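Local atomic coordinates of SAM-dependent O-methyltransferase (Leptospira interrogans, PDB entry 2HNK), a protein that binds S-adenosyl-L-homocysteine and probably transfers methyl groups from S-adenosylmethionine to oxygen atoms of its substrates. Residues K103-N108 with N112-K117; K132-W137 with F141-S146. All coordinates share one frame; numbering follows the deposited sequence.

Contact 1 (K103-N108 with N112-K117)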
ATOM      1  N   LYS C 103     -27.162   1.448  -7.565  1.00 25.08           N
ATOM      2  CA  LYS C 103     -28.023   1.225  -6.413  1.00 25.12           C
ATOM      3  C   LYS C 103     -27.260   1.534  -5.115  1.00 25.04           C
ATOM      4  O   LYS C 103     -27.763   2.235  -4.242  1.00 25.19           O
ATOM      5  CB  LYS C 103     -28.540  -0.211  -6.414  1.00 25.06           C
ATOM      6  CG  LYS C 103     -29.356  -0.581  -5.191  1.00 24.94           C
ATOM      7  CD  LYS C 103     -29.538  -2.073  -5.110  1.00 24.95           C
ATOM      8  CE  LYS C 103     -30.187  -2.453  -3.807  1.00 25.37           C
ATOM      9  NZ  LYS C 103     -30.552  -3.898  -3.790  1.00 26.62           N
ATOM     10  N   TYR C 104     -26.030   1.038  -5.013  1.00 25.19           N
ATOM     11  CA  TYR C 104     -25.229   1.231  -3.796  1.00 24.94           C
ATOM     12  C   TYR C 104     -24.537   2.584  -3.721  1.00 24.83           C
ATOM     13  O   TYR C 104     -24.404   3.134  -2.633  1.00 24.81           O
ATOM     14  CB  TYR C 104     -24.277   0.056  -3.570  1.00 24.67           C
ATOM     15  CG  TYR C 104     -25.047  -1.161  -3.148  1.00 24.80           C
ATOM     16  CD1 TYR C 104     -25.525  -2.070  -4.098  1.00 23.72           C
ATOM     17  CD2 TYR C 104     -25.361  -1.378  -1.797  1.00 24.37           C
ATOM     18  CE1 TYR C 104     -26.273  -3.181  -3.714  1.00 23.79           C
ATOM     19  CE2 TYR C 104     -26.112  -2.480  -1.404  1.00 24.02           C
ATOM     20  CZ  TYR C 104     -26.567  -3.375  -2.368  1.00 24.72           C
ATOM     21  OH  TYR C 104     -27.303  -4.474  -1.980  1.00 25.60           O
ATOM     22  N   TRP C 105     -24.123   3.129  -4.865  1.00 24.51           N
ATOM     23  CA  TRP C 105     -23.655   4.513  -4.911  1.00 24.85           C
ATOM     24  C   TRP C 105     -24.721   5.463  -4.330  1.00 25.50           C
ATOM     25  O   TRP C 105     -24.407   6.346  -3.517  1.00 25.06           O
ATOM     26  CB  TRP C 105     -23.325   4.943  -6.344  1.00 24.40           C
ATOM     27  CG  TRP C 105     -22.283   4.124  -7.052  1.00 24.21           C
ATOM     28  CD1 TRP C 105     -21.314   3.337  -6.483  1.00 23.61           C
ATOM     29  CD2 TRP C 105     -22.072   4.056  -8.470  1.00 23.37           C
ATOM     30  NE1 TRP C 105     -20.527   2.776  -7.458  1.00 22.97           N
ATOM     31  CE2 TRP C 105     -20.966   3.198  -8.685  1.00 23.05           C
ATOM     32  CE3 TRP C 105     -22.710   4.633  -9.578  1.00 22.76           C
ATOM     33  CZ2 TRP C 105     -20.489   2.892  -9.969  1.00 23.69           C
ATOM     34  CZ3 TRP C 105     -22.240   4.328 -10.857  1.00 23.63           C
ATOM     35  CH2 TRP C 105     -21.134   3.467 -11.041  1.00 24.07           C
ATOM     36  N   LYS C 106     -25.975   5.264  -4.754  1.00 25.92           N
ATOM     37  CA  LYS C 106     -27.097   6.077  -4.287  1.00 26.67           C
ATOM     38  C   LYS C 106     -27.371   5.869  -2.805  1.00 27.14           C
ATOM     39  O   LYS C 106     -27.573   6.842  -2.077  1.00 27.11           O
ATOM     40  CB  LYS C 106     -28.361   5.805  -5.108  1.00 26.59           C
ATOM     41  CG  LYS C 106     -29.463   6.851  -4.928  1.00 26.35           C
ATOM     42  CD  LYS C 106     -30.664   6.577  -5.838  1.00 26.66           C
ATOM     43  CE  LYS C 106     -30.364   6.828  -7.328  1.00 26.18           C
ATOM     44  NZ  LYS C 106     -30.104   8.268  -7.640  1.00 25.31           N
ATOM     45  N   GLU C 107     -27.373   4.609  -2.367  1.00 27.98           N
ATOM     46  CA  GLU C 107     -27.521   4.262  -0.943  1.00 29.28           C
ATOM     47  C   GLU C 107     -26.509   4.992  -0.065  1.00 29.07           C
ATOM     48  O   GLU C 107     -26.802   5.351   1.073  1.00 29.60           O
ATOM     49  CB  GLU C 107     -27.364   2.755  -0.723  1.00 29.08           C
ATOM     50  CG  GLU C 107     -28.637   1.945  -0.936  1.00 30.98           C
ATOM     51  CD  GLU C 107     -28.552   0.522  -0.362  1.00 31.52           C
ATOM     52  OE1 GLU C 107     -27.706   0.277   0.530  1.00 34.26           O
ATOM     53  OE2 GLU C 107     -29.340  -0.349  -0.798  1.00 32.63           O
ATOM     54  N   ASN C 108     -25.318   5.213  -0.605  1.00 28.83           N
ATOM     55  CA  ASN C 108     -24.235   5.808   0.151  1.00 28.87           C
ATOM     56  C   ASN C 108     -24.018   7.286  -0.161  1.00 28.69           C
ATOM     57  O   ASN C 108     -23.075   7.893   0.344  1.00 28.80           O
ATOM     58  CB  ASN C 108     -22.957   4.987  -0.051  1.00 28.91           C
ATOM     59  CG  ASN C 108     -23.047   3.616   0.597  1.00 29.02           C
ATOM     60  OD1 ASN C 108     -22.867   3.478   1.803  1.00 31.07           O
ATOM     61  ND2 ASN C 108     -23.339   2.603  -0.198  1.00 28.11           N
ATOM     62  N   ASN C 112     -22.590  11.886  -6.855  1.00 27.01           N
ATOM     63  CA  ASN C 112     -22.009  13.155  -7.281  1.00 27.47           C
ATOM     64  C   ASN C 112     -20.526  13.017  -7.649  1.00 27.51           C
ATOM     65  O   ASN C 112     -20.040  13.673  -8.573  1.00 27.59           O
ATOM     66  CB  ASN C 112     -22.248  14.250  -6.231  1.00 27.58           C
ATOM     67  CG  ASN C 112     -21.393  14.081  -4.977  1.00 28.53           C
ATOM     68  OD1 ASN C 112     -20.419  14.811  -4.791  1.00 31.50           O
ATOM     69  ND2 ASN C 112     -21.750  13.131  -4.115  1.00 28.00           N
ATOM     70  N   LYS C 113     -19.840  12.111  -6.956  1.00 27.72           N
ATOM     71  CA  LYS C 113     -18.402  11.864  -7.150  1.00 27.69           C
ATOM     72  C   LYS C 113     -18.102  10.895  -8.287  1.00 27.15           C
ATOM     73  O   LYS C 113     -16.951  10.755  -8.680  1.00 27.44           O
ATOM     74  CB  LYS C 113     -17.795  11.305  -5.857  1.00 27.49           C
ATOM     75  CG  LYS C 113     -17.552  12.342  -4.768  1.00 28.94           C
ATOM     76  CD  LYS C 113     -17.382  11.678  -3.403  1.00 29.43           C
ATOM     77  CE  LYS C 113     -16.213  12.268  -2.648  1.00 29.98           C
ATOM     78  NZ  LYS C 113     -16.062  11.649  -1.298  1.00 31.03           N
ATOM     79  N   ILE C 114     -19.131  10.227  -8.808  1.00 26.94           N
ATOM     80  CA  ILE C 114     -18.940   9.082  -9.703  1.00 26.54           C
ATOM     81  C   ILE C 114     -19.438   9.328 -11.124  1.00 26.91           C
ATOM     82  O   ILE C 114     -20.547   9.836 -11.319  1.00 27.23           O
ATOM     83  CB  ILE C 114     -19.612   7.806  -9.132  1.00 26.30           C
ATOM     84  CG1 ILE C 114     -19.084   7.505  -7.727  1.00 25.56           C
ATOM     85  CG2 ILE C 114     -19.393   6.617 -10.049  1.00 26.33           C
ATOM     86  CD1 ILE C 114     -19.873   6.461  -6.990  1.00 24.47           C
ATOM     87  N   PHE C 115     -18.604   8.943 -12.096  1.00 26.94           N
ATOM     88  CA  PHE C 115     -18.880   9.058 -13.525  1.00 27.09           C
ATOM     89  C   PHE C 115     -18.881   7.666 -14.156  1.00 27.51           C
ATOM     90  O   PHE C 115     -17.996   6.854 -13.890  1.00 28.30           O
ATOM     91  CB  PHE C 115     -17.801   9.906 -14.207  1.00 26.75           C
ATOM     92  CG  PHE C 115     -17.742  11.332 -13.725  1.00 26.87           C
ATOM     93  CD1 PHE C 115     -17.338  11.635 -12.420  1.00 25.95           C
ATOM     94  CD2 PHE C 115     -18.061  12.379 -14.586  1.00 26.02           C
ATOM     95  CE1 PHE C 115     -17.283  12.950 -11.980  1.00 25.72           C
ATOM     96  CE2 PHE C 115     -17.994  13.703 -14.156  1.00 25.31           C
ATOM     97  CZ  PHE C 115     -17.608  13.991 -12.857  1.00 25.45           C
ATOM     98  N   LEU C 116     -19.859   7.385 -14.999  1.00 27.74           N
ATOM     99  CA  LEU C 116     -19.953   6.068 -15.616  1.00 27.97           C
ATOM    100  C   LEU C 116     -19.939   6.163 -17.137  1.00 28.37           C
ATOM    101  O   LEU C 116     -20.629   6.997 -17.726  1.00 28.92           O
ATOM    102  CB  LEU C 116     -21.211   5.339 -15.129  1.00 27.84           C
ATOM    103  CG  LEU C 116     -21.517   3.917 -15.625  1.00 27.57           C
ATOM    104  CD1 LEU C 116     -20.492   2.907 -15.157  1.00 26.49           C
ATOM    105  CD2 LEU C 116     -22.897   3.507 -15.165  1.00 27.44           C
ATOM    106  N   LYS C 117     -19.124   5.317 -17.755  1.00 28.71           N
ATOM    107  CA  LYS C 117     -19.131   5.136 -19.187  1.00 28.53           C
ATOM    108  C   LYS C 117     -19.210   3.649 -19.514  1.00 28.91           C
ATOM    109  O   LYS C 117     -18.243   2.906 -19.329  1.00 28.41           O
ATOM    110  CB  LYS C 117     -17.898   5.767 -19.840  1.00 28.79           C
ATOM    111  CG  LYS C 117     -17.967   5.828 -21.377  1.00 28.06           C
ATOM    112  CD  LYS C 117     -19.252   6.499 -21.866  1.00 27.77           C
ATOM    113  CE  LYS C 117     -19.367   6.472 -23.388  1.00 28.47           C
ATOM    114  NZ  LYS C 117     -19.548   5.094 -23.900  1.00 28.98           N
TER
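Trp105, near the end of helix 95-107, lays one face of its indole against Ile114, the first residue of strand 114-118. This is a CH-pi contact: CD1 of Ile114 sits 3.4 Å from the centroid of the five-membered ring of Trp105, only 13° off the ring normal. The other branch of Ile114 serves the six-membered ring, with CG2 3.7 Å from both CZ3 and CH2 of Trp105. A beta-branched residue suits this place because its two arms span both halves of the bicycle. With CG1 of Ile114 anti to the carbonyl carbon (chi1 -56°), the extended chi2 (168°) carries CD1 out over the five-membered ring.

Plain apolar packing adds Leu116, two residues along the strand on the same side. Its CD1 meets the edge of the indole, 4.2 Å from Trp105 CH2, near the ring plane.

No hydrogen bond crosses between the segments, and polar groups nearby turn to other partners. Trp105 NE1 bonds to Ser75 OG, which ties the indole to helix 73-81. At the helix end, Asn108 ND2 donates to Tyr104 O over 2.7 Å, while Asn108 N reaches the same oxygen from the opposite face of its plane.

Helix and strand belong to the beta-alpha-beta unit 87-92, 95-107, 114-118 of the Rossmann-like methyltransferase fold, whose strand 87-92 ends at Asp92, a residue that binds S-adenosyl-L-homocysteine.

Contact 2 (K132-W137 with F141-S146); sequences KSAPSW and FAFGPS
Phe143 fits its ring against the backbone of Lys132, Ser133 and Ala134, and nearly all the close packing between 132-137 and 141-146 is made by this one side chain. Over one face of the ring lies the Ser133-Ala134 peptide: Ser133 C stands 3.9 Å above the plane over the ring centre, and Ala134 N 3.7 Å above it, nearer the rim. A flat aromatic suits a flat peptide, since the two can lie close without a side chain between them. Ala134, with a single methyl, allows this approach, and its CB touches Phe143 CD2 at 3.6 Å. At another part of the ring the Lys132 carbonyl comes in obliquely, its O 3.0 Å from Phe143 CE1. Phe143 CG is placed between the backbone N and the carbonyl carbon (chi1 68°), and from there the ring reaches across to the other segment.

Both segments belong to the long connection from helix 121-130 to strand 148-153, the return connection within a beta-alpha-beta crossover of the Rossmann-like fold; Phe143 bridges two limbs of one surface loop.

The outer side is much looser. Lys132 and Ser133 turn their CB atoms away from the other segment, as suits polar residues at an exposed surface, and no hydrogen bond joins the two limbs. Beyond Gly144, whose positive phi (81°) comes easily without a side chain, the limbs part.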
ATOM      1  N   LYS C 132     -10.104  16.548 -27.231  1.00 39.88           N
ATOM      2  CA  LYS C 132      -9.569  17.913 -27.151  1.00 40.30           C
ATOM      3  C   LYS C 132     -10.373  18.744 -26.158  1.00 40.09           C
ATOM      4  O   LYS C 132      -9.845  19.656 -25.518  1.00 40.12           O
ATOM      5  CB  LYS C 132      -9.580  18.589 -28.529  1.00 40.65           C
ATOM      6  CG  LYS C 132      -8.747  17.878 -29.590  1.00 42.05           C
ATOM      7  CD  LYS C 132      -7.320  17.640 -29.119  1.00 43.88           C
ATOM      8  CE  LYS C 132      -6.645  16.602 -29.994  1.00 45.87           C
ATOM      9  NZ  LYS C 132      -5.331  16.182 -29.444  1.00 47.64           N
ATOM     10  N   SER C 133     -11.664  18.431 -26.073  1.00 39.57           N
ATOM     11  CA  SER C 133     -12.541  18.930 -25.030  1.00 38.98           C
ATOM     12  C   SER C 133     -13.198  17.707 -24.402  1.00 38.29           C
ATOM     13  O   SER C 133     -13.130  16.609 -24.960  1.00 38.23           O
ATOM     14  CB  SER C 133     -13.598  19.871 -25.607  1.00 38.95           C
ATOM     15  OG  SER C 133     -14.327  19.227 -26.636  1.00 39.49           O
ATOM     16  N   ALA C 134     -13.836  17.891 -23.253  1.00 37.52           N
ATOM     17  CA  ALA C 134     -14.355  16.757 -22.494  1.00 36.58           C
ATOM     18  C   ALA C 134     -15.661  16.224 -23.074  1.00 36.08           C
ATOM     19  O   ALA C 134     -16.593  16.996 -23.340  1.00 35.71           O
ATOM     20  CB  ALA C 134     -14.524  17.126 -21.026  1.00 36.44           C
ATOM     21  N   PRO C 135     -15.734  14.889 -23.272  1.00 35.57           N
ATOM     22  CA  PRO C 135     -17.023  14.282 -23.607  1.00 34.76           C
ATOM     23  C   PRO C 135     -17.994  14.495 -22.451  1.00 33.98           C
ATOM     24  O   PRO C 135     -17.559  14.711 -21.320  1.00 33.98           O
ATOM     25  CB  PRO C 135     -16.690  12.800 -23.786  1.00 34.91           C
ATOM     26  CG  PRO C 135     -15.377  12.599 -23.084  1.00 35.83           C
ATOM     27  CD  PRO C 135     -14.646  13.899 -23.183  1.00 35.48           C
ATOM     28  N   SER C 136     -19.291  14.450 -22.739  1.00 33.12           N
ATOM     29  CA  SER C 136     -20.324  14.776 -21.760  1.00 32.42           C
ATOM     30  C   SER C 136     -20.171  13.945 -20.492  1.00 32.24           C
ATOM     31  O   SER C 136     -20.401  14.441 -19.380  1.00 31.93           O
ATOM     32  CB  SER C 136     -21.703  14.528 -22.362  1.00 32.38           C
ATOM     33  OG  SER C 136     -21.836  13.168 -22.738  1.00 32.20           O
ATOM     34  N   TRP C 137     -19.774  12.683 -20.678  1.00 31.67           N
ATOM     35  CA  TRP C 137     -19.605  11.737 -19.578  1.00 31.28           C
ATOM     36  C   TRP C 137     -18.320  11.958 -18.767  1.00 31.45           C
ATOM     37  O   TRP C 137     -18.184  11.403 -17.671  1.00 31.82           O
ATOM     38  CB  TRP C 137     -19.727  10.286 -20.068  1.00 30.37           C
ATOM     39  CG  TRP C 137     -18.957   9.988 -21.301  1.00 29.64           C
ATOM     40  CD1 TRP C 137     -19.420  10.044 -22.586  1.00 28.46           C
ATOM     41  CD2 TRP C 137     -17.583   9.572 -21.382  1.00 29.51           C
ATOM     42  NE1 TRP C 137     -18.419   9.688 -23.463  1.00 28.87           N
ATOM     43  CE2 TRP C 137     -17.281   9.394 -22.754  1.00 28.96           C
ATOM     44  CE3 TRP C 137     -16.579   9.323 -20.428  1.00 29.37           C
ATOM     45  CZ2 TRP C 137     -16.015   8.982 -23.200  1.00 28.79           C
ATOM     46  CZ3 TRP C 137     -15.311   8.919 -20.874  1.00 28.66           C
ATOM     47  CH2 TRP C 137     -15.046   8.754 -22.248  1.00 28.67           C
ATOM     48  N   PHE C 141     -14.627  16.110 -15.042  1.00 30.87           N
ATOM     49  CA  PHE C 141     -13.780  15.048 -14.492  1.00 30.16           C
ATOM     50  C   PHE C 141     -12.352  15.291 -14.976  1.00 30.04           C
ATOM     51  O   PHE C 141     -11.576  15.964 -14.290  1.00 30.15           O
ATOM     52  CB  PHE C 141     -14.306  13.655 -14.896  1.00 29.60           C
ATOM     53  CG  PHE C 141     -13.403  12.510 -14.506  1.00 28.70           C
ATOM     54  CD1 PHE C 141     -13.285  12.114 -13.176  1.00 28.12           C
ATOM     55  CD2 PHE C 141     -12.685  11.815 -15.476  1.00 26.93           C
ATOM     56  CE1 PHE C 141     -12.449  11.047 -12.823  1.00 27.53           C
ATOM     57  CE2 PHE C 141     -11.851  10.764 -15.131  1.00 26.92           C
ATOM     58  CZ  PHE C 141     -11.736  10.373 -13.801  1.00 26.93           C
ATOM     59  N   ALA C 142     -12.024  14.781 -16.165  1.00 29.84           N
ATOM     60  CA  ALA C 142     -10.685  14.930 -16.753  1.00 29.88           C
ATOM     61  C   ALA C 142     -10.671  14.392 -18.179  1.00 29.88           C
ATOM     62  O   ALA C 142     -11.577  13.658 -18.573  1.00 30.05           O
ATOM     63  CB  ALA C 142      -9.629  14.214 -15.899  1.00 29.53           C
ATOM     64  N   PHE C 143      -9.648  14.771 -18.948  1.00 29.90           N
ATOM     65  CA  PHE C 143      -9.429  14.230 -20.291  1.00 30.22           C
ATOM     66  C   PHE C 143      -8.015  14.500 -20.779  1.00 30.06           C
ATOM     67  O   PHE C 143      -7.292  15.306 -20.195  1.00 30.37           O
ATOM     68  CB  PHE C 143     -10.468  14.750 -21.297  1.00 30.45           C
ATOM     69  CG  PHE C 143     -10.341  16.209 -21.605  1.00 31.46           C
ATOM     70  CD1 PHE C 143      -9.623  16.638 -22.726  1.00 32.18           C
ATOM     71  CD2 PHE C 143     -10.944  17.160 -20.786  1.00 31.60           C
ATOM     72  CE1 PHE C 143      -9.502  17.995 -23.015  1.00 32.82           C
ATOM     73  CE2 PHE C 143     -10.833  18.523 -21.068  1.00 32.29           C
ATOM     74  CZ  PHE C 143     -10.110  18.941 -22.189  1.00 32.37           C
ATOM     75  N   GLY C 144      -7.623  13.812 -21.845  1.00 30.03           N
ATOM     76  CA  GLY C 144      -6.297  13.996 -22.434  1.00 29.83           C
ATOM     77  C   GLY C 144      -5.226  13.235 -21.681  1.00 29.84           C
ATOM     78  O   GLY C 144      -5.477  12.729 -20.585  1.00 30.32           O
ATOM     79  N   PRO C 145      -4.020  13.133 -22.264  1.00 29.39           N
ATOM     80  CA  PRO C 145      -2.923  12.457 -21.576  1.00 29.01           C
ATOM     81  C   PRO C 145      -2.518  13.189 -20.302  1.00 28.74           C
ATOM     82  O   PRO C 145      -2.868  14.356 -20.130  1.00 28.35           O
ATOM     83  CB  PRO C 145      -1.775  12.482 -22.600  1.00 29.16           C
ATOM     84  CG  PRO C 145      -2.153  13.506 -23.615  1.00 29.19           C
ATOM     85  CD  PRO C 145      -3.640  13.637 -23.597  1.00 29.48           C
ATOM     86  N   SER C 146      -1.802  12.487 -19.424  1.00 28.72           N
ATOM     87  CA  SER C 146      -1.333  13.007 -18.133  1.00 28.47           C
ATOM     88  C   SER C 146      -2.406  13.715 -17.318  1.00 27.67           C
ATOM     89  O   SER C 146      -2.166  14.782 -16.764  1.00 27.91           O
ATOM     90  CB  SER C 146      -0.129  13.935 -18.333  1.00 28.68           C
ATOM     91  OG  SER C 146       1.031  13.171 -18.602  1.00 30.87           O
TER

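How the contacts relate
From the N terminus, contact 1 comes first: it closes the short turn between helix 95-107 and strand 114-118, the outermost strand on its side of the sheet within this chain. The chain then runs through helix 121-130, and contact 2 closes a short irregular loop on the way to strand 148-153. The two are in series, neither nested nor crossed, with centres about 19 Å apart. They nevertheless touch through the side of strand 114-118 turned from helix 95-107: Phe115 packs against Phe141 and the Trp137 backbone, and Lys117 makes a cation-pi contact with Trp137. The edge strand thus lies between the helix and the later loop.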